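Local coordinates for protein serine protease inhibitor (Schistosoma haematobium, PDB 3STO) that probably acts as an inhibitor of serine-type endopeptidases, at residues Phe39-Leu44 and Ile394-Val399; Thr299-Leu304 and Thr343-Leu348. All blocks are in the same frame, centred on the assembly; numbering follows the deposited sequence.

Contacts 1 and 2 lie in different sheets, and their centres are about 9 Å apart. Contact 1 joins 39-44 to 394-399 in the central core, close to the centre of the chain. Contact 2 joins 299-304 to 343-348 in the sheet that packs on it. The two meet through L40. Its carbonyl O is 3.0 Å from N302 ND2, a probable hydrogen bond. Its CD2 lies 3.7 Å from L300 O. Nearby, T41 OG1 packs at 3.7 Å on L304 CD1. Strand 339-348 precedes the segment expected, as in other serpins, to form the reactive-centre loop. Contact 2 therefore sits near its amino-terminal base, with contact 1 packed against the face that carries L300, N302, N344 and L346.

Contact 1: residues Phe39-Leu44 and Ile394-Val399; sequences FLTCPL and IMAAKV
F39 and T41 each form a two-way backbone pair with the antiparallel strand 395-399. F39 N donates to K398 O at 3.0 Å, and K398 N returns the bond to F39 O. T41 N donates to A396 O at 2.8 Å, and A396 N donates to T41 O at 2.9 Å. Between these pairs, L40 faces A397 in a non-hydrogen-bonded pair. This is the tightly packed part. L40 CG lies anti to the backbone N (chi1 172°). Its CD1 reaches across to M395 CG at 3.8 Å and packs on A397 CB at 4.0 Å. On the other face, T41 OG1 is held by Y26 and Q342, and K398 NZ by the carbonyl of F34. The end at I394 is looser but still buried. One water accepts from L44 N at 3.0 Å and donates to I394 O, bridging the helix start to the strand. Beside it, L44 CD1 touches I394 CG2 at 3.8 Å. On its far edge the strand pairs with 381-387, where I394 and M395 both face I385 in a classic beta bulge. A short strand running straight into helix 43-55 and paired with the carboxy-terminal strand is a hallmark of the central B sheet of the serpin fold.

Contact 2: residues Thr299-Leu304 and Thr343-Leu348; sequences TLKNTL and TNVLKL
N302 O is gripped by two neighbouring residues of strand 343-348. N344 N donates to it at 2.8 Å. T343 OG1 adds a weak bond at 3.5 Å, and T343 CA makes a CA-H...O contact at 3.2 Å. The return bond of the pair runs from N302 N to N344 O. The two asparagine side chains lie side by side and point the same way, with their amide planes 53° apart. N302 CG sits between its backbone N and carbonyl carbon (chi1 87°), which brings OD1 toward N344. N344 ND2 gives a fairly straight bond to N302 OD1 at 3.1 Å. It falls on a lone pair of that oxygen and almost in N344's own amide plane. N344 ND2 also bonds Q342 OE1, and N302 ND2 donates to the carbonyl O of L40, so both amides are fixed in rotation. Further along, L300 and L346 pair both ways, L346 N donating to L300 O at 2.7 Å. Their side chains share the asparagine face and cover L40. The other face is more open. There K301 CG runs alongside V345 CG2 at 4.1 Å before its amine continues to the carbonyl of L171. T299 CB packs on K347 CB at 3.7 Å, and K347 NZ goes on to A355 O. Strand 339-348 lies between antiparallel 287-305 and parallel 186-197, the order of serpin beta-sheet A without an inserted reactive-centre loop.

Contact 1: residues Phe39-Leu44 and Ile394-Val399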
ATOM      1  N   PHE A  39      11.356   0.767   2.840  1.00 26.53           N
ATOM      2  CA  PHE A  39      10.071   0.239   3.224  1.00 21.00           C
ATOM      3  C   PHE A  39       8.997   0.732   2.250  1.00 22.58           C
ATOM      4  O   PHE A  39       9.034   1.881   1.815  1.00 19.11           O
ATOM      5  CB  PHE A  39       9.720   0.647   4.658  1.00 17.83           C
ATOM      6  CG  PHE A  39       8.362   0.229   5.058  1.00 19.05           C
ATOM      7  CD1 PHE A  39       8.118  -1.091   5.456  1.00 26.07           C
ATOM      8  CD2 PHE A  39       7.299   1.131   4.987  1.00 23.55           C
ATOM      9  CE1 PHE A  39       6.810  -1.520   5.823  1.00 29.71           C
ATOM     10  CE2 PHE A  39       5.989   0.725   5.347  1.00 30.75           C
ATOM     11  CZ  PHE A  39       5.744  -0.611   5.772  1.00 26.76           C
ATOM     12  N   LEU A  40       8.039  -0.132   1.933  1.00 18.24           N
ATOM     13  CA  LEU A  40       6.968   0.214   1.004  1.00 22.38           C
ATOM     14  C   LEU A  40       5.714  -0.588   1.381  1.00 22.17           C
ATOM     15  O   LEU A  40       5.775  -1.798   1.523  1.00 26.44           O
ATOM     16  CB  LEU A  40       7.423  -0.112  -0.427  1.00 20.46           C
ATOM     17  CG  LEU A  40       6.443  -0.011  -1.581  1.00 29.51           C
ATOM     18  CD1 LEU A  40       5.854   1.364  -1.624  1.00 27.33           C
ATOM     19  CD2 LEU A  40       7.102  -0.350  -2.902  1.00 23.88           C
ATOM     20  N   THR A  41       4.590   0.088   1.576  1.00 19.52           N
ATOM     21  CA  THR A  41       3.340  -0.605   1.819  1.00 23.32           C
ATOM     22  C   THR A  41       2.066   0.146   1.383  1.00 26.24           C
ATOM     23  O   THR A  41       2.004   1.381   1.393  1.00 18.60           O
ATOM     24  CB  THR A  41       3.174  -0.965   3.322  1.00 30.81           C
ATOM     25  OG1 THR A  41       2.160  -1.972   3.470  1.00 30.09           O
ATOM     26  CG2 THR A  41       2.805   0.297   4.141  1.00 27.65           C
ATOM     27  N   CYS A  42       1.032  -0.639   1.072  1.00 33.21           N
ATOM     28  CA  CYS A  42      -0.317  -0.129   0.802  1.00 26.30           C
ATOM     29  C   CYS A  42      -1.408  -0.667   1.755  1.00 20.87           C
ATOM     30  O   CYS A  42      -1.957  -1.758   1.560  1.00 22.70           O
ATOM     31  CB  CYS A  42      -0.701  -0.418  -0.640  1.00 32.04           C
ATOM     32  SG  CYS A  42      -2.499  -0.321  -0.795  1.00 56.30           S
ATOM     33  N   PRO A  43      -1.739   0.108   2.781  1.00 24.28           N
ATOM     34  CA  PRO A  43      -2.594  -0.357   3.892  1.00 27.38           C
ATOM     35  C   PRO A  43      -4.015  -0.747   3.516  1.00 27.94           C
ATOM     36  O   PRO A  43      -4.608  -1.581   4.223  1.00 29.97           O
ATOM     37  CB  PRO A  43      -2.625   0.844   4.844  1.00 25.82           C
ATOM     38  CG  PRO A  43      -1.482   1.693   4.428  1.00 24.57           C
ATOM     39  CD  PRO A  43      -1.246   1.477   2.988  1.00 22.27           C
ATOM     40  N   LEU A  44      -4.562  -0.173   2.443  1.00 26.92           N
ATOM     41  CA  LEU A  44      -5.954  -0.481   2.062  1.00 33.53           C
ATOM     42  C   LEU A  44      -6.071  -1.846   1.376  1.00 27.20           C
ATOM     43  O   LEU A  44      -7.108  -2.484   1.394  1.00 25.47           O
ATOM     44  CB  LEU A  44      -6.570   0.628   1.181  1.00 26.81           C
ATOM     45  CG  LEU A  44      -6.733   2.012   1.814  1.00 36.95           C
ATOM     46  CD1 LEU A  44      -7.468   2.941   0.864  1.00 42.27           C
ATOM     47  CD2 LEU A  44      -7.462   1.953   3.142  1.00 34.97           C
ATOM     48  N   ILE A 394      -2.510   6.180   0.481  1.00 16.79           N
ATOM     49  CA  ILE A 394      -2.793   4.845   0.031  1.00 24.79           C
ATOM     50  C   ILE A 394      -1.513   4.058  -0.243  1.00 22.59           C
ATOM     51  O   ILE A 394      -1.550   2.859  -0.452  1.00 26.14           O
ATOM     52  CB  ILE A 394      -3.730   4.847  -1.182  1.00 29.02           C
ATOM     53  CG1 ILE A 394      -3.097   5.583  -2.343  1.00 20.53           C
ATOM     54  CG2 ILE A 394      -5.109   5.468  -0.808  1.00 21.58           C
ATOM     55  CD1 ILE A 394      -3.801   5.270  -3.626  1.00 34.63           C
HETATM   56  N   MSE A 395      -0.380   4.743  -0.220  1.00 21.47           N
HETATM   57  CA  MSE A 395       0.920   4.101  -0.333  1.00 19.09           C
HETATM   58  C   MSE A 395       1.847   4.901   0.603  1.00 22.45           C
HETATM   59  O   MSE A 395       1.839   6.134   0.602  1.00 19.29           O
HETATM   60  CB  MSE A 395       1.364   4.084  -1.791  1.00 20.89           C
HETATM   61  CG  MSE A 395       2.678   3.385  -2.124  1.00 32.44           C
HETATM   62 SE   MSE A 395       4.371   4.257  -1.620  1.00101.36          SE
HETATM   63  CE  MSE A 395       4.406   6.058  -2.417  1.00 27.46           C
ATOM     64  N   ALA A 396       2.585   4.183   1.447  1.00 16.49           N
ATOM     65  CA  ALA A 396       3.559   4.751   2.374  1.00 11.75           C
ATOM     66  C   ALA A 396       4.915   4.078   2.119  1.00 15.75           C
ATOM     67  O   ALA A 396       5.002   2.876   1.901  1.00 17.70           O
ATOM     68  CB  ALA A 396       3.107   4.556   3.860  1.00 12.68           C
ATOM     69  N   ALA A 397       5.964   4.874   2.112  1.00 15.41           N
ATOM     70  CA  ALA A 397       7.275   4.409   1.723  1.00 16.33           C
ATOM     71  C   ALA A 397       8.365   5.165   2.460  1.00 16.79           C
ATOM     72  O   ALA A 397       8.266   6.362   2.708  1.00 18.42           O
ATOM     73  CB  ALA A 397       7.483   4.538   0.203  1.00  7.54           C
ATOM     74  N   LYS A 398       9.421   4.444   2.796  1.00 16.84           N
ATOM     75  CA  LYS A 398      10.649   5.075   3.221  1.00 12.73           C
ATOM     76  C   LYS A 398      11.757   4.703   2.209  1.00 15.96           C
ATOM     77  O   LYS A 398      12.001   3.521   1.912  1.00 18.18           O
ATOM     78  CB  LYS A 398      11.015   4.647   4.637  1.00 15.86           C
ATOM     79  CG  LYS A 398      12.361   5.202   5.092  1.00 27.52           C
ATOM     80  CD  LYS A 398      12.693   4.784   6.504  1.00 33.58           C
ATOM     81  CE  LYS A 398      12.988   3.302   6.590  1.00 36.35           C
ATOM     82  NZ  LYS A 398      13.847   3.015   7.772  1.00 36.04           N
ATOM     83  N   VAL A 399      12.424   5.714   1.681  1.00 16.15           N
ATOM     84  CA  VAL A 399      13.492   5.491   0.713  1.00 21.26           C
ATOM     85  C   VAL A 399      14.851   5.884   1.284  1.00 22.82           C
ATOM     86  O   VAL A 399      15.184   7.067   1.420  1.00 21.87           O
ATOM     87  CB  VAL A 399      13.219   6.218  -0.617  1.00 17.89           C
ATOM     88  CG1 VAL A 399      14.252   5.824  -1.620  1.00 19.69           C
ATOM     89  CG2 VAL A 399      11.804   5.884  -1.135  1.00 18.58           C
TER
HETATM   90  O   HOH W   1      -3.677   1.681   0.193  1.00 36.45           O

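Contact 2: residues Thr299-Leu304 and Thr343-Leu348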
ATOM      1  N   THR A 299      13.047   2.788  -8.575  1.00 27.02           N
ATOM      2  CA  THR A 299      11.935   1.886  -8.411  1.00 39.14           C
ATOM      3  C   THR A 299      12.157   0.929  -7.267  1.00 30.27           C
ATOM      4  O   THR A 299      13.170   0.232  -7.235  1.00 33.91           O
ATOM      5  CB  THR A 299      11.540   1.179  -9.731  1.00 39.91           C
ATOM      6  OG1 THR A 299      11.259  -0.197  -9.477  1.00 42.35           O
ATOM      7  CG2 THR A 299      12.607   1.314 -10.767  1.00 16.93           C
ATOM      8  N   LEU A 300      11.238   0.942  -6.307  1.00 25.00           N
ATOM      9  CA  LEU A 300      11.227  -0.068  -5.235  1.00 31.12           C
ATOM     10  C   LEU A 300      10.262  -1.188  -5.526  1.00 27.31           C
ATOM     11  O   LEU A 300       9.101  -0.963  -5.912  1.00 25.90           O
ATOM     12  CB  LEU A 300      10.810   0.489  -3.869  1.00 23.01           C
ATOM     13  CG  LEU A 300      11.373   1.754  -3.277  1.00 26.43           C
ATOM     14  CD1 LEU A 300      10.900   1.832  -1.836  1.00 26.98           C
ATOM     15  CD2 LEU A 300      12.890   1.795  -3.389  1.00 39.02           C
ATOM     16  N   LYS A 301      10.745  -2.397  -5.295  1.00 27.26           N
ATOM     17  CA  LYS A 301       9.900  -3.588  -5.224  1.00 27.02           C
ATOM     18  C   LYS A 301       9.999  -4.219  -3.842  1.00 28.07           C
ATOM     19  O   LYS A 301      11.022  -4.143  -3.180  1.00 28.76           O
ATOM     20  CB  LYS A 301      10.320  -4.582  -6.296  1.00 17.04           C
ATOM     21  CG  LYS A 301       9.972  -4.034  -7.603  1.00 21.55           C
ATOM     22  CD  LYS A 301      10.439  -4.880  -8.779  1.00 28.68           C
ATOM     23  CE  LYS A 301      10.393  -3.967 -10.022  1.00 27.72           C
ATOM     24  NZ  LYS A 301      10.646  -4.678 -11.363  1.00 39.17           N
ATOM     25  N   ASN A 302       8.933  -4.851  -3.392  1.00 23.61           N
ATOM     26  CA  ASN A 302       9.044  -5.593  -2.159  1.00 19.43           C
ATOM     27  C   ASN A 302       7.902  -6.565  -1.960  1.00 23.73           C
ATOM     28  O   ASN A 302       6.854  -6.464  -2.618  1.00 25.83           O
ATOM     29  CB  ASN A 302       9.244  -4.656  -0.957  1.00 13.78           C
ATOM     30  CG  ASN A 302       7.957  -4.153  -0.371  1.00 21.61           C
ATOM     31  OD1 ASN A 302       6.871  -4.306  -0.945  1.00 36.66           O
ATOM     32  ND2 ASN A 302       8.067  -3.546   0.785  1.00 24.46           N
ATOM     33  N   THR A 303       8.136  -7.509  -1.061  1.00 26.72           N
ATOM     34  CA  THR A 303       7.169  -8.550  -0.705  1.00 26.39           C
ATOM     35  C   THR A 303       7.077  -8.564   0.807  1.00 25.03           C
ATOM     36  O   THR A 303       8.065  -8.786   1.493  1.00 30.81           O
ATOM     37  CB  THR A 303       7.678  -9.919  -1.117  1.00 27.01           C
ATOM     38  OG1 THR A 303       7.788  -9.983  -2.544  1.00 34.64           O
ATOM     39  CG2 THR A 303       6.715 -10.986  -0.650  1.00 47.86           C
ATOM     40  N   LEU A 304       5.908  -8.266   1.340  1.00 26.87           N
ATOM     41  CA  LEU A 304       5.737  -8.308   2.784  1.00 28.79           C
ATOM     42  C   LEU A 304       4.996  -9.569   3.200  1.00 26.74           C
ATOM     43  O   LEU A 304       3.999  -9.959   2.552  1.00 28.36           O
ATOM     44  CB  LEU A 304       4.928  -7.112   3.243  1.00 32.40           C
ATOM     45  CG  LEU A 304       5.566  -5.742   3.208  1.00 44.72           C
ATOM     46  CD1 LEU A 304       4.519  -4.765   3.683  1.00 31.52           C
ATOM     47  CD2 LEU A 304       6.790  -5.737   4.104  1.00 38.29           C
ATOM     48  N   THR A 343       2.761  -7.728  -2.240  1.00 18.97           N
ATOM     49  CA  THR A 343       3.865  -7.470  -3.112  1.00 24.73           C
ATOM     50  C   THR A 343       3.605  -6.127  -3.801  1.00 31.92           C
ATOM     51  O   THR A 343       2.530  -5.924  -4.393  1.00 29.53           O
ATOM     52  CB  THR A 343       4.086  -8.621  -4.100  1.00 30.25           C
ATOM     53  OG1 THR A 343       5.141  -8.269  -5.014  1.00 39.99           O
ATOM     54  CG2 THR A 343       2.839  -8.908  -4.879  1.00 25.27           C
ATOM     55  N   ASN A 344       4.577  -5.213  -3.675  1.00 24.17           N
ATOM     56  CA  ASN A 344       4.433  -3.809  -4.087  1.00 21.20           C
ATOM     57  C   ASN A 344       5.519  -3.363  -5.079  1.00 26.95           C
ATOM     58  O   ASN A 344       6.643  -3.876  -5.088  1.00 22.31           O
ATOM     59  CB  ASN A 344       4.477  -2.866  -2.864  1.00 18.86           C
ATOM     60  CG  ASN A 344       3.413  -3.182  -1.823  1.00 25.31           C
ATOM     61  OD1 ASN A 344       2.236  -2.900  -2.029  1.00 30.82           O
ATOM     62  ND2 ASN A 344       3.826  -3.765  -0.692  1.00 19.53           N
ATOM     63  N   VAL A 345       5.177  -2.391  -5.912  1.00 25.95           N
ATOM     64  CA  VAL A 345       6.172  -1.710  -6.744  1.00 27.43           C
ATOM     65  C   VAL A 345       5.929  -0.209  -6.745  1.00 27.26           C
ATOM     66  O   VAL A 345       4.789   0.233  -6.859  1.00 23.32           O
ATOM     67  CB  VAL A 345       6.210  -2.232  -8.181  1.00 23.89           C
ATOM     68  CG1 VAL A 345       4.816  -2.261  -8.783  1.00 25.23           C
ATOM     69  CG2 VAL A 345       7.181  -1.373  -9.030  1.00 19.18           C
ATOM     70  N   LEU A 346       7.009   0.552  -6.556  1.00 25.24           N
ATOM     71  CA  LEU A 346       7.002   2.009  -6.667  1.00 20.63           C
ATOM     72  C   LEU A 346       8.062   2.391  -7.682  1.00 27.76           C
ATOM     73  O   LEU A 346       9.253   2.360  -7.388  1.00 23.66           O
ATOM     74  CB  LEU A 346       7.318   2.673  -5.315  1.00 25.63           C
ATOM     75  CG  LEU A 346       7.313   4.220  -5.214  1.00 35.69           C
ATOM     76  CD1 LEU A 346       5.961   4.840  -5.593  1.00 24.16           C
ATOM     77  CD2 LEU A 346       7.702   4.690  -3.808  1.00 23.87           C
ATOM     78  N   LYS A 347       7.626   2.721  -8.889  1.00 25.61           N
ATOM     79  CA  LYS A 347       8.526   3.171  -9.948  1.00 27.28           C
ATOM     80  C   LYS A 347       8.328   4.669 -10.273  1.00 30.11           C
ATOM     81  O   LYS A 347       7.273   5.087 -10.781  1.00 27.36           O
ATOM     82  CB  LYS A 347       8.332   2.298 -11.185  1.00 21.68           C
ATOM     83  CG  LYS A 347       8.953   2.829 -12.428  1.00 28.62           C
ATOM     84  CD  LYS A 347       8.615   1.925 -13.593  1.00 44.72           C
ATOM     85  CE  LYS A 347       9.053   2.541 -14.922  1.00 60.90           C
ATOM     86  NZ  LYS A 347       8.301   1.963 -16.080  1.00 65.59           N
ATOM     87  N   LEU A 348       9.334   5.480  -9.977  1.00 19.13           N
ATOM     88  CA  LEU A 348       9.246   6.916 -10.270  1.00 19.69           C
ATOM     89  C   LEU A 348      10.189   7.293 -11.415  1.00 24.15           C
ATOM     90  O   LEU A 348      11.343   6.884 -11.441  1.00 25.82           O
ATOM     91  CB  LEU A 348       9.640   7.708  -9.027  1.00 30.36           C
ATOM     92  CG  LEU A 348       8.826   8.871  -8.493  1.00 24.03           C
ATOM     93  CD1 LEU A 348       7.661   8.333  -7.712  1.00 28.10           C
ATOM     94  CD2 LEU A 348       9.739   9.667  -7.569  1.00 32.09           C
TER